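Local coordinates for Slr0280 protein (Synechocystis sp., PDB 5H3K) that is of unknown function but carries a phosphodiester glycosidase domain of the NAGPA family, at residues Thr78-Thr83 / Leu144-Thr149; Leu89-Leu94 / Arg123-Thr128; Leu94-Thr97 / Gln101-Val104; Gln112-Arg117 / Thr128-Gly133. All coordinates share one frame; numbering follows the deposited sequence.

Contact 1: Thr78-Thr83 / Leu144-Thr149; sequences TGLGDT and LVMPNT
L144 reaches across the curl of a mixed beta-sheet and sets one methyl, CD2, against both T78 and L80 of strand 75-81. The evidence that this is packing across the curl, not strand pairing, is twofold. Strands 143-145 and 75-81 are joined in the sheet only through strands 55-58 and 61-72, and the nearest alpha carbons, T78 CA and L144 CA, stand 9.4 Å apart with no hydrogen bond between the segments. L144 gains its reach from an extended first torsion, CG anti to the backbone N (chi1 176°), which carries the branch away from its own strand. It meets T78 tip to tip, with T78 CG2 3.6 Å from L144 CD2. It meets L80 at about a right angle, where L80 CD2 also lies 3.6 Å from L144 CD2. One methyl is therefore held by two neighbours that follow one another on the same face of strand 75-81, G79 intervening. T78 divides its side chain by chemistry: CG2 turns to the leucine, while OG1 is hydrogen-bonded to Q69 NE2 on the adjoining strand 61-72. W67 of that strand lines the same cluster, touching both L80 and L144, and helix 82-89 adds A85 and L89 against L80. M146 joins from beyond the end of strand 143-145. Its chain folds with all three torsions near -60°, and the terminal methyl makes the looser approach, M146 CE lying 4.4 Å from L80 CD1.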
loop_
_atom_site.group_PDB
_atom_site.type_symbol
_atom_site.label_atom_id
_atom_site.label_comp_id
_atom_site.label_asym_id
_atom_site.label_seq_id
_atom_site.Cartn_x
_atom_site.Cartn_y
_atom_site.Cartn_z
ATOM N N THR A 78 -20.804 -10.442 -16.796
ATOM C CA THR A 78 -19.475 -9.845 -16.731
ATOM C C THR A 78 -19.334 -9.034 -15.463
ATOM O O THR A 78 -20.189 -8.186 -15.150
ATOM C CB THR A 78 -19.196 -8.924 -17.930
ATOM O OG1 THR A 78 -19.402 -9.650 -19.148
ATOM C CG2 THR A 78 -17.746 -8.416 -17.878
ATOM N N GLY A 79 -18.252 -9.296 -14.732
ATOM C CA GLY A 79 -17.969 -8.592 -13.496
ATOM C C GLY A 79 -16.641 -7.857 -13.584
ATOM O O GLY A 79 -15.708 -8.345 -14.212
ATOM N N LEU A 80 -16.564 -6.680 -12.967
ATOM C CA LEU A 80 -15.329 -5.896 -12.930
ATOM C C LEU A 80 -14.973 -5.637 -11.469
ATOM O O LEU A 80 -15.861 -5.395 -10.655
ATOM C CB LEU A 80 -15.537 -4.544 -13.616
ATOM C CG LEU A 80 -16.079 -4.549 -15.042
ATOM C CD1 LEU A 80 -16.056 -3.141 -15.599
ATOM C CD2 LEU A 80 -15.256 -5.461 -15.899
ATOM N N GLY A 81 -13.685 -5.683 -11.132
ATOM C CA GLY A 81 -13.255 -5.282 -9.795
ATOM C C GLY A 81 -13.818 -3.921 -9.434
ATOM O O GLY A 81 -13.709 -2.974 -10.224
ATOM N N ASP A 82 -14.447 -3.818 -8.263
ATOM C CA ASP A 82 -15.209 -2.615 -7.935
ATOM C C ASP A 82 -14.386 -1.332 -7.948
ATOM O O ASP A 82 -14.791 -0.324 -8.545
ATOM C CB ASP A 82 -16.022 -2.789 -6.620
ATOM C CG ASP A 82 -15.164 -2.910 -5.356
ATOM O OD1 ASP A 82 -13.954 -3.261 -5.394
ATOM O OD2 ASP A 82 -15.745 -2.660 -4.275
ATOM N N THR A 83 -13.215 -1.376 -7.319
ATOM C CA THR A 83 -12.376 -0.190 -7.249
ATOM C C THR A 83 -11.837 0.137 -8.637
ATOM O O THR A 83 -11.548 1.301 -8.950
ATOM C CB THR A 83 -11.242 -0.359 -6.217
ATOM O OG1 THR A 83 -10.533 -1.576 -6.475
ATOM C CG2 THR A 83 -11.810 -0.425 -4.812
ATOM N N LEU A 144 -10.604 -7.567 -21.544
ATOM C CA LEU A 144 -12.024 -7.388 -21.828
ATOM C C LEU A 144 -12.207 -6.104 -22.624
ATOM O O LEU A 144 -11.810 -5.027 -22.173
ATOM C CB LEU A 144 -12.830 -7.310 -20.530
ATOM C CG LEU A 144 -14.338 -7.019 -20.607
ATOM C CD1 LEU A 144 -15.103 -8.172 -21.255
ATOM C CD2 LEU A 144 -14.889 -6.755 -19.217
ATOM N N VAL A 145 -12.805 -6.197 -23.808
ATOM C CA VAL A 145 -12.984 -5.010 -24.632
ATOM C C VAL A 145 -14.279 -4.295 -24.270
ATOM O O VAL A 145 -15.370 -4.848 -24.426
ATOM C CB VAL A 145 -12.976 -5.362 -26.141
ATOM C CG1 VAL A 145 -13.108 -4.093 -26.984
ATOM C CG2 VAL A 145 -11.702 -6.112 -26.496
ATOM N N MET A 146 -14.158 -3.066 -23.778
ATOM C CA MET A 146 -15.327 -2.304 -23.363
ATOM C C MET A 146 -16.102 -1.815 -24.588
ATOM O O MET A 146 -15.514 -1.529 -25.635
ATOM C CB MET A 146 -14.930 -1.133 -22.457
ATOM C CG MET A 146 -14.164 -1.552 -21.203
ATOM S SD MET A 146 -15.078 -2.738 -20.183
ATOM C CE MET A 146 -16.512 -1.755 -19.766
ATOM N N PRO A 147 -17.429 -1.723 -24.462
ATOM C CA PRO A 147 -18.233 -1.409 -25.643
ATOM C C PRO A 147 -18.129 0.063 -26.015
ATOM O O PRO A 147 -17.825 0.903 -25.164
ATOM C CB PRO A 147 -19.658 -1.742 -25.190
ATOM C CG PRO A 147 -19.643 -1.506 -23.699
ATOM C CD PRO A 147 -18.250 -1.858 -23.241
ATOM N N ASN A 148 -18.377 0.359 -27.284
ATOM C CA ASN A 148 -18.458 1.733 -27.764
ATOM C C ASN A 148 -19.789 2.366 -27.339
ATOM O O ASN A 148 -20.859 1.885 -27.704
ATOM C CB ASN A 148 -18.326 1.729 -29.289
ATOM C CG ASN A 148 -18.019 3.100 -29.864
ATOM O OD1 ASN A 148 -17.808 4.071 -29.131
ATOM N ND2 ASN A 148 -17.993 3.182 -31.193
ATOM N N THR A 149 -19.745 3.427 -26.542
ATOM C CA THR A 149 -20.988 4.080 -26.160
ATOM C C THR A 149 -21.422 5.168 -27.150
ATOM O O THR A 149 -22.508 5.737 -27.005
ATOM C CB THR A 149 -20.908 4.683 -24.754
ATOM O OG1 THR A 149 -20.055 5.832 -24.785
ATOM C CG2 THR A 149 -20.374 3.648 -23.757
#

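Contact 2: Leu89-Leu94 / Arg123-Thr128; sequences LGLDLL and RYLDVT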
loop_
_atom_site.group_PDB
_atom_site.type_symbol
_atom_site.label_atom_id
_atom_site.label_comp_id
_atom_site.label_asym_id
_atom_site.label_seq_id
_atom_site.Cartn_x
_atom_site.Cartn_y
_atom_site.Cartn_z
ATOM N N LEU A 89 -13.957 3.406 -15.182
ATOM C CA LEU A 89 -15.223 3.634 -15.887
ATOM C C LEU A 89 -15.931 4.887 -15.381
ATOM O O LEU A 89 -16.697 5.507 -16.121
ATOM C CB LEU A 89 -16.164 2.438 -15.773
ATOM C CG LEU A 89 -15.661 1.064 -16.201
ATOM C CD1 LEU A 89 -16.837 0.117 -16.320
ATOM C CD2 LEU A 89 -14.881 1.142 -17.508
ATOM N N GLY A 90 -15.686 5.248 -14.121
ATOM C CA GLY A 90 -16.350 6.374 -13.491
ATOM C C GLY A 90 -17.624 6.033 -12.728
ATOM O O GLY A 90 -18.436 6.915 -12.467
ATOM N N LEU A 91 -17.804 4.767 -12.358
ATOM C CA LEU A 91 -18.954 4.396 -11.525
ATOM C C LEU A 91 -18.850 5.015 -10.138
ATOM O O LEU A 91 -17.829 4.867 -9.470
ATOM C CB LEU A 91 -19.045 2.882 -11.338
ATOM C CG LEU A 91 -19.155 1.916 -12.507
ATOM C CD1 LEU A 91 -19.631 0.549 -11.997
ATOM C CD2 LEU A 91 -20.057 2.434 -13.619
ATOM N N ASP A 92 -19.897 5.701 -9.694
ATOM C CA ASP A 92 -19.927 6.213 -8.324
ATOM C C ASP A 92 -20.433 5.072 -7.451
ATOM O O ASP A 92 -21.570 4.633 -7.610
ATOM C CB ASP A 92 -20.861 7.428 -8.228
ATOM C CG ASP A 92 -20.806 8.134 -6.862
ATOM O OD1 ASP A 92 -19.928 7.814 -6.023
ATOM O OD2 ASP A 92 -21.641 9.045 -6.637
ATOM N N LEU A 93 -19.576 4.557 -6.570
ATOM C CA LEU A 93 -19.985 3.511 -5.622
ATOM C C LEU A 93 -20.627 4.150 -4.393
ATOM O O LEU A 93 -19.951 4.824 -3.612
ATOM C CB LEU A 93 -18.792 2.651 -5.189
ATOM C CG LEU A 93 -17.933 2.062 -6.315
ATOM C CD1 LEU A 93 -16.889 1.110 -5.772
ATOM C CD2 LEU A 93 -18.796 1.363 -7.340
ATOM N N LEU A 94 -21.932 3.935 -4.225
ATOM C CA LEU A 94 -22.674 4.511 -3.107
ATOM C C LEU A 94 -22.602 3.619 -1.863
ATOM O O LEU A 94 -22.386 2.404 -1.977
ATOM C CB LEU A 94 -24.141 4.712 -3.508
ATOM C CG LEU A 94 -24.362 5.349 -4.875
ATOM C CD1 LEU A 94 -25.858 5.475 -5.178
ATOM C CD2 LEU A 94 -23.687 6.696 -4.939
ATOM N N ARG A 123 -13.258 -7.902 -5.496
ATOM C CA ARG A 123 -14.718 -7.869 -5.360
ATOM C C ARG A 123 -15.305 -7.460 -6.712
ATOM O O ARG A 123 -15.207 -6.298 -7.118
ATOM C CB ARG A 123 -15.107 -6.847 -4.294
ATOM C CG ARG A 123 -16.610 -6.665 -4.087
ATOM C CD ARG A 123 -16.865 -5.546 -3.096
ATOM N NE ARG A 123 -18.271 -5.411 -2.701
ATOM C CZ ARG A 123 -18.986 -4.296 -2.834
ATOM N NH1 ARG A 123 -18.438 -3.207 -3.362
ATOM N NH2 ARG A 123 -20.251 -4.260 -2.431
ATOM N N TYR A 124 -15.932 -8.404 -7.406
ATOM C CA TYR A 124 -16.422 -8.157 -8.770
ATOM C C TYR A 124 -17.864 -7.653 -8.792
ATOM O O TYR A 124 -18.740 -8.235 -8.145
ATOM C CB TYR A 124 -16.293 -9.430 -9.616
ATOM C CG TYR A 124 -14.858 -9.856 -9.818
ATOM C CD1 TYR A 124 -14.130 -9.420 -10.916
ATOM C CD2 TYR A 124 -14.217 -10.676 -8.893
ATOM C CE1 TYR A 124 -12.808 -9.798 -11.093
ATOM C CE2 TYR A 124 -12.903 -11.054 -9.061
ATOM C CZ TYR A 124 -12.204 -10.619 -10.163
ATOM O OH TYR A 124 -10.885 -11.003 -10.322
ATOM N N LEU A 125 -18.099 -6.558 -9.515
ATOM C CA LEU A 125 -19.452 -6.027 -9.693
ATOM C C LEU A 125 -20.026 -6.508 -11.023
ATOM O O LEU A 125 -19.394 -6.364 -12.065
ATOM C CB LEU A 125 -19.463 -4.487 -9.643
ATOM C CG LEU A 125 -18.909 -3.759 -8.407
ATOM C CD1 LEU A 125 -19.102 -2.238 -8.521
ATOM C CD2 LEU A 125 -19.521 -4.269 -7.101
ATOM N N ASP A 126 -21.221 -7.090 -10.987
ATOM C CA ASP A 126 -21.876 -7.586 -12.202
ATOM C C ASP A 126 -22.426 -6.393 -12.982
ATOM O O ASP A 126 -23.451 -5.807 -12.606
ATOM C CB ASP A 126 -22.992 -8.573 -11.821
ATOM C CG ASP A 126 -23.655 -9.229 -13.032
ATOM O OD1 ASP A 126 -23.717 -8.607 -14.112
ATOM O OD2 ASP A 126 -24.133 -10.377 -12.896
ATOM N N VAL A 127 -21.734 -6.025 -14.059
ATOM C CA VAL A 127 -22.091 -4.832 -14.830
ATOM C C VAL A 127 -22.883 -5.170 -16.096
ATOM O O VAL A 127 -23.099 -4.305 -16.948
ATOM C CB VAL A 127 -20.837 -4.004 -15.219
ATOM C CG1 VAL A 127 -20.105 -3.520 -13.964
ATOM C CG2 VAL A 127 -19.913 -4.822 -16.112
ATOM N N THR A 128 -23.323 -6.426 -16.200
ATOM C CA THR A 128 -24.007 -6.919 -17.402
ATOM C C THR A 128 -25.237 -6.090 -17.773
ATOM O O THR A 128 -25.381 -5.664 -18.920
ATOM C CB THR A 128 -24.427 -8.397 -17.251
ATOM O OG1 THR A 128 -23.343 -9.150 -16.700
ATOM C CG2 THR A 128 -24.801 -8.990 -18.601
#
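L125 lays its CD1 methyl over the end of L93, with L125 CD1 3.8 Å from L93 CD2, the two side chains crossing obliquely. The same methyl is approached from a second direction by L91, whose CD1 stands 4.5 Å from L125 CD1, a looser contact. L125 CD1 is thus the common point of a three-leucine cluster, and L91 and L93 can both serve it because they are two residues apart and point the same way, with D92 turned from it. On L93 and on L125 alike, CG stands anti to the carbonyl carbon and beside the backbone N (chi1 -52° and -57°), which points each branch at the other segment. The second methyl of L125, CD2, packs within its own strand, 4.0 Å above the plane of the R123 guanidinium and offset toward its rim. That flat group is held by polar partners as well, a salt bridge from R123 NH1 to D82 and hydrogen bonds to Q102 and P99. Where strand 122-126 ends, D126 OD1 accepts from T128 N at 3.0 Å, closing an Asx turn, and from T128 OG1 at 2.7 Å. The first donor comes nearly in line with the C-O bond, the second from the syn side and out of the carboxylate plane. No hydrogen bond joins the two segments, and strands 101-105 and 112-119 separate them in the sheet. Leucines that meet across these intervening strands, with helix 82-89 against all three, are consistent with a sheet that curls round a buried apolar core.

Contact 3: Leu94-Thr97 / Gln101-Val104; sequences LDNT and QQPV
Three hydrogen bonds cross this short turn-back of the chain, two of them at L94. L94 N donates to P103 O (2.9 Å, N-H...O angle 156°). Q102, bent at chi2 (52°), curls its amide back so that NE2 gives one bond to L94 O (2.8 Å), in the carbonyl plane on a lone pair, and another to P103 O (2.8 Å). L94 N and Q102 NE2 reach P103 O from opposite faces of its plane. Farther along, N96 ND2 meets Q101 O at 3.2 Å and almost head-on (C=O...N angle 176°), while N96 OD1 is bonded to N274 N.

Apolar contact centres on the proline ring: P103 CB faces L94 CB at 4.2 Å, and P103 CD lies 3.7 Å from N96 CB.

A leucine in place of Q102 would probably leave L94 O without its amide donor and R123 NH1 without the OE1 acceptor it now uses. The chemistry implies a substitution of donors: P103 has no N-H to offer, and the side-chain amide just before it serves the L94 carbonyl, tying loop 94-97 to strand 101-105.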
loop_
_atom_site.group_PDB
_atom_site.type_symbol
_atom_site.label_atom_id
_atom_site.label_comp_id
_atom_site.label_asym_id
_atom_site.label_seq_id
_atom_site.Cartn_x
_atom_site.Cartn_y
_atom_site.Cartn_z
ATOM N N LEU A 94 -21.932 3.935 -4.225
ATOM C CA LEU A 94 -22.674 4.511 -3.107
ATOM C C LEU A 94 -22.602 3.619 -1.863
ATOM O O LEU A 94 -22.386 2.404 -1.977
ATOM C CB LEU A 94 -24.141 4.712 -3.508
ATOM C CG LEU A 94 -24.362 5.349 -4.875
ATOM C CD1 LEU A 94 -25.858 5.475 -5.178
ATOM C CD2 LEU A 94 -23.687 6.696 -4.939
ATOM N N ASP A 95 -22.787 4.218 -0.687
ATOM C CA ASP A 95 -22.786 3.465 0.567
ATOM C C ASP A 95 -23.734 2.274 0.455
ATOM O O ASP A 95 -24.873 2.413 -0.019
ATOM C CB ASP A 95 -23.189 4.361 1.738
ATOM C CG ASP A 95 -22.153 5.430 2.054
ATOM O OD1 ASP A 95 -21.182 5.607 1.285
ATOM O OD2 ASP A 95 -22.316 6.112 3.083
ATOM N N ASN A 96 -23.250 1.094 0.839
ATOM C CA ASN A 96 -24.035 -0.131 0.709
ATOM C C ASN A 96 -24.386 -0.735 2.059
ATOM O O ASN A 96 -24.007 -0.213 3.104
ATOM C CB ASN A 96 -23.295 -1.172 -0.139
ATOM C CG ASN A 96 -22.018 -1.678 0.533
ATOM O OD1 ASN A 96 -21.347 -0.938 1.250
ATOM N ND2 ASN A 96 -21.693 -2.942 0.310
ATOM N N THR A 97 -25.109 -1.849 2.024
ATOM C CA THR A 97 -25.449 -2.574 3.237
ATOM C C THR A 97 -24.699 -3.897 3.265
ATOM O O THR A 97 -23.659 -4.023 3.912
ATOM C CB THR A 97 -26.963 -2.787 3.349
ATOM O OG1 THR A 97 -27.465 -3.264 2.095
ATOM C CG2 THR A 97 -27.636 -1.465 3.691
ATOM N N GLN A 101 -24.077 -6.619 -2.354
ATOM C CA GLN A 101 -24.870 -5.618 -3.077
ATOM C C GLN A 101 -24.086 -4.320 -3.208
ATOM O O GLN A 101 -23.443 -3.884 -2.254
ATOM C CB GLN A 101 -26.148 -5.299 -2.303
ATOM C CG GLN A 101 -27.052 -6.486 -2.064
ATOM C CD GLN A 101 -27.622 -7.033 -3.355
ATOM O OE1 GLN A 101 -27.002 -7.870 -4.019
ATOM N NE2 GLN A 101 -28.808 -6.553 -3.729
ATOM N N GLN A 102 -24.148 -3.687 -4.375
ATOM C CA GLN A 102 -23.446 -2.422 -4.566
ATOM C C GLN A 102 -24.294 -1.454 -5.369
ATOM O O GLN A 102 -24.360 -1.568 -6.586
ATOM C CB GLN A 102 -22.118 -2.650 -5.296
ATOM C CG GLN A 102 -21.295 -1.373 -5.412
ATOM C CD GLN A 102 -21.115 -0.698 -4.069
ATOM O OE1 GLN A 102 -20.495 -1.253 -3.168
ATOM N NE2 GLN A 102 -21.659 0.507 -3.924
ATOM N N PRO A 103 -24.965 -0.519 -4.688
ATOM C CA PRO A 103 -25.647 0.571 -5.397
ATOM C C PRO A 103 -24.653 1.529 -6.063
ATOM O O PRO A 103 -23.612 1.873 -5.486
ATOM C CB PRO A 103 -26.440 1.280 -4.295
ATOM C CG PRO A 103 -25.813 0.839 -2.995
ATOM C CD PRO A 103 -25.252 -0.527 -3.243
ATOM N N VAL A 104 -24.970 1.942 -7.285
ATOM C CA VAL A 104 -24.062 2.775 -8.072
ATOM C C VAL A 104 -24.838 3.877 -8.785
ATOM O O VAL A 104 -26.052 3.766 -8.973
ATOM C CB VAL A 104 -23.260 1.948 -9.122
ATOM C CG1 VAL A 104 -22.375 0.874 -8.451
ATOM C CG2 VAL A 104 -24.196 1.312 -10.157
#

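Contact 4: Gln112-Arg117 / Thr128-Gly133; sequences QTLNAR and TSLLQG
Q112 and L130 both start with CG anti to the backbone N (chi1 -168° and -176°), which carries CG of each out from its backbone toward the other segment, and the two meet between strand 112-119 and the turn beyond strand 122-126. Q112 then bends at an intermediate second torsion of 143°, which lays its amide beside the turn. L130 CD1 lies over the amide, well off its plane, 3.8 Å from Q112 OE1. L130 N is off the plane on the same side, 3.9 Å from Q112 NE2, while S129 CB comes beside the nitrogen, 4.0 Å from Q112 NE2. None of these approaches is a hydrogen bond; all are van der Waals contacts. An alanine in place of Q112 is likely to open a gap beside L130 CD1 and S129, since the amide supplies their contacts with strand 112-119.

The second methyl of L130 goes to a deeper neighbour: CD2 stands 4.4 Å from L114 CD1, a light apolar touch. L114, two residues after Q112, is the buried member of the group. The turn has its own internal tie, a type I beta turn from S129 to Q132 in which Q132 N donates to S129 O (3.2 Å), and this sets L130 at a corner position facing the strand.

Around the contact, L114 also packs on V104 of strand 101-105 and L125 of strand 122-126, L130 touches L91 in the loop after helix 82-89, and L131 turns to M146 beyond strand 143-145, so the turn bridges strand 112-119 to the far part of the curled sheet.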
loop_
_atom_site.group_PDB
_atom_site.type_symbol
_atom_site.label_atom_id
_atom_site.label_comp_id
_atom_site.label_asym_id
_atom_site.label_seq_id
_atom_site.Cartn_x
_atom_site.Cartn_y
_atom_site.Cartn_z
ATOM N N GLN A 112 -28.777 2.092 -9.339
ATOM C CA GLN A 112 -28.866 0.714 -9.765
ATOM C C GLN A 112 -28.094 -0.086 -8.742
ATOM O O GLN A 112 -27.022 0.330 -8.301
ATOM C CB GLN A 112 -28.238 0.562 -11.151
ATOM C CG GLN A 112 -28.519 -0.768 -11.838
ATOM C CD GLN A 112 -28.719 -0.607 -13.336
ATOM O OE1 GLN A 112 -28.760 0.517 -13.848
ATOM N NE2 GLN A 112 -28.851 -1.728 -14.045
ATOM N N THR A 113 -28.639 -1.221 -8.338
ATOM C CA THR A 113 -27.959 -2.049 -7.359
ATOM C C THR A 113 -27.311 -3.227 -8.058
ATOM O O THR A 113 -28.000 -4.092 -8.599
ATOM C CB THR A 113 -28.927 -2.533 -6.284
ATOM O OG1 THR A 113 -29.293 -1.419 -5.461
ATOM C CG2 THR A 113 -28.274 -3.614 -5.425
ATOM N N LEU A 114 -25.982 -3.256 -8.069
ATOM C CA LEU A 114 -25.275 -4.313 -8.776
ATOM C C LEU A 114 -25.016 -5.464 -7.824
ATOM O O LEU A 114 -24.811 -5.249 -6.630
ATOM C CB LEU A 114 -23.944 -3.803 -9.335
ATOM C CG LEU A 114 -23.956 -2.490 -10.117
ATOM C CD1 LEU A 114 -22.602 -2.286 -10.766
ATOM C CD2 LEU A 114 -25.048 -2.504 -11.170
ATOM N N ASN A 115 -25.043 -6.688 -8.339
ATOM C CA ASN A 115 -24.592 -7.815 -7.545
ATOM C C ASN A 115 -23.080 -7.762 -7.423
ATOM O O ASN A 115 -22.391 -7.427 -8.388
ATOM C CB ASN A 115 -24.994 -9.131 -8.192
ATOM C CG ASN A 115 -26.488 -9.355 -8.163
ATOM O OD1 ASN A 115 -27.191 -8.832 -7.287
ATOM N ND2 ASN A 115 -26.985 -10.136 -9.117
ATOM N N ALA A 116 -22.567 -8.088 -6.241
ATOM C CA ALA A 116 -21.123 -8.157 -6.021
ATOM C C ALA A 116 -20.739 -9.556 -5.576
ATOM O O ALA A 116 -21.439 -10.161 -4.762
ATOM C CB ALA A 116 -20.677 -7.112 -4.976
ATOM N N ARG A 117 -19.635 -10.077 -6.105
ATOM C CA ARG A 117 -19.124 -11.352 -5.632
ATOM C C ARG A 117 -17.622 -11.285 -5.413
ATOM O O ARG A 117 -16.891 -10.688 -6.206
ATOM C CB ARG A 117 -19.464 -12.479 -6.603
ATOM C CG ARG A 117 -18.826 -12.343 -7.969
ATOM C CD ARG A 117 -19.249 -13.495 -8.874
ATOM N NE ARG A 117 -18.446 -14.700 -8.666
ATOM C CZ ARG A 117 -18.649 -15.850 -9.305
ATOM N NH1 ARG A 117 -19.641 -15.956 -10.181
ATOM N NH2 ARG A 117 -17.868 -16.894 -9.060
ATOM N N THR A 128 -23.323 -6.426 -16.200
ATOM C CA THR A 128 -24.007 -6.919 -17.402
ATOM C C THR A 128 -25.237 -6.090 -17.773
ATOM O O THR A 128 -25.381 -5.664 -18.920
ATOM C CB THR A 128 -24.427 -8.397 -17.251
ATOM O OG1 THR A 128 -23.343 -9.150 -16.700
ATOM C CG2 THR A 128 -24.801 -8.990 -18.601
ATOM N N SER A 129 -26.116 -5.857 -16.803
ATOM C CA SER A 129 -27.328 -5.081 -17.060
ATOM C C SER A 129 -27.031 -3.606 -17.249
ATOM O O SER A 129 -27.620 -2.943 -18.113
ATOM C CB SER A 129 -28.333 -5.263 -15.929
ATOM O OG SER A 129 -28.915 -6.552 -15.999
ATOM N N LEU A 130 -26.121 -3.098 -16.425
ATOM C CA LEU A 130 -25.718 -1.700 -16.472
ATOM C C LEU A 130 -25.329 -1.285 -17.881
ATOM O O LEU A 130 -25.683 -0.203 -18.343
ATOM C CB LEU A 130 -24.523 -1.481 -15.543
ATOM C CG LEU A 130 -24.017 -0.051 -15.379
ATOM C CD1 LEU A 130 -25.084 0.814 -14.738
ATOM C CD2 LEU A 130 -22.756 -0.050 -14.534
ATOM N N LEU A 131 -24.599 -2.160 -18.560
ATOM C CA LEU A 131 -23.999 -1.826 -19.851
ATOM C C LEU A 131 -24.689 -2.523 -21.008
ATOM O O LEU A 131 -24.161 -2.555 -22.119
ATOM C CB LEU A 131 -22.526 -2.218 -19.853
ATOM C CG LEU A 131 -21.698 -1.569 -18.747
ATOM C CD1 LEU A 131 -20.267 -2.070 -18.800
ATOM C CD2 LEU A 131 -21.770 -0.055 -18.897
ATOM N N GLN A 132 -25.868 -3.078 -20.741
ATOM C CA GLN A 132 -26.573 -3.906 -21.721
ATOM C C GLN A 132 -26.895 -3.166 -23.023
ATOM O O GLN A 132 -26.809 -3.740 -24.112
ATOM C CB GLN A 132 -27.850 -4.493 -21.107
ATOM C CG GLN A 132 -28.158 -5.907 -21.583
ATOM C CD GLN A 132 -28.894 -6.731 -20.537
ATOM O OE1 GLN A 132 -29.838 -6.251 -19.903
ATOM N NE2 GLN A 132 -28.456 -7.977 -20.342
ATOM N N GLY A 133 -27.250 -1.888 -22.907
ATOM C CA GLY A 133 -27.607 -1.098 -24.068
ATOM C C GLY A 133 -26.496 -0.973 -25.091
ATOM O O GLY A 133 -26.753 -0.647 -26.250
#

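The four contacts belong to one curled sheet, and backbone and side-chain bonds link them. Contacts 1 and 2, centres 9 Å apart, are tied by L80 O to L125 N (2.8 Å), and T78 N to T128 OG1 (2.9 Å) joins contact 1 to the residue that contacts 2 and 4 share. Contacts 2 and 4 lie closest, at 7 Å between centres, with D126 N bonded to N115 O (2.9 Å). Contact 3 shares L94 with contact 2, adds R123 NH1 to Q102 OE1 (2.8 Å), and meets contact 4 through Q102 O to L114 N (2.8 Å), yet its centre is about 18 Å from that of contact 1. No ligand or active site is identified beside them.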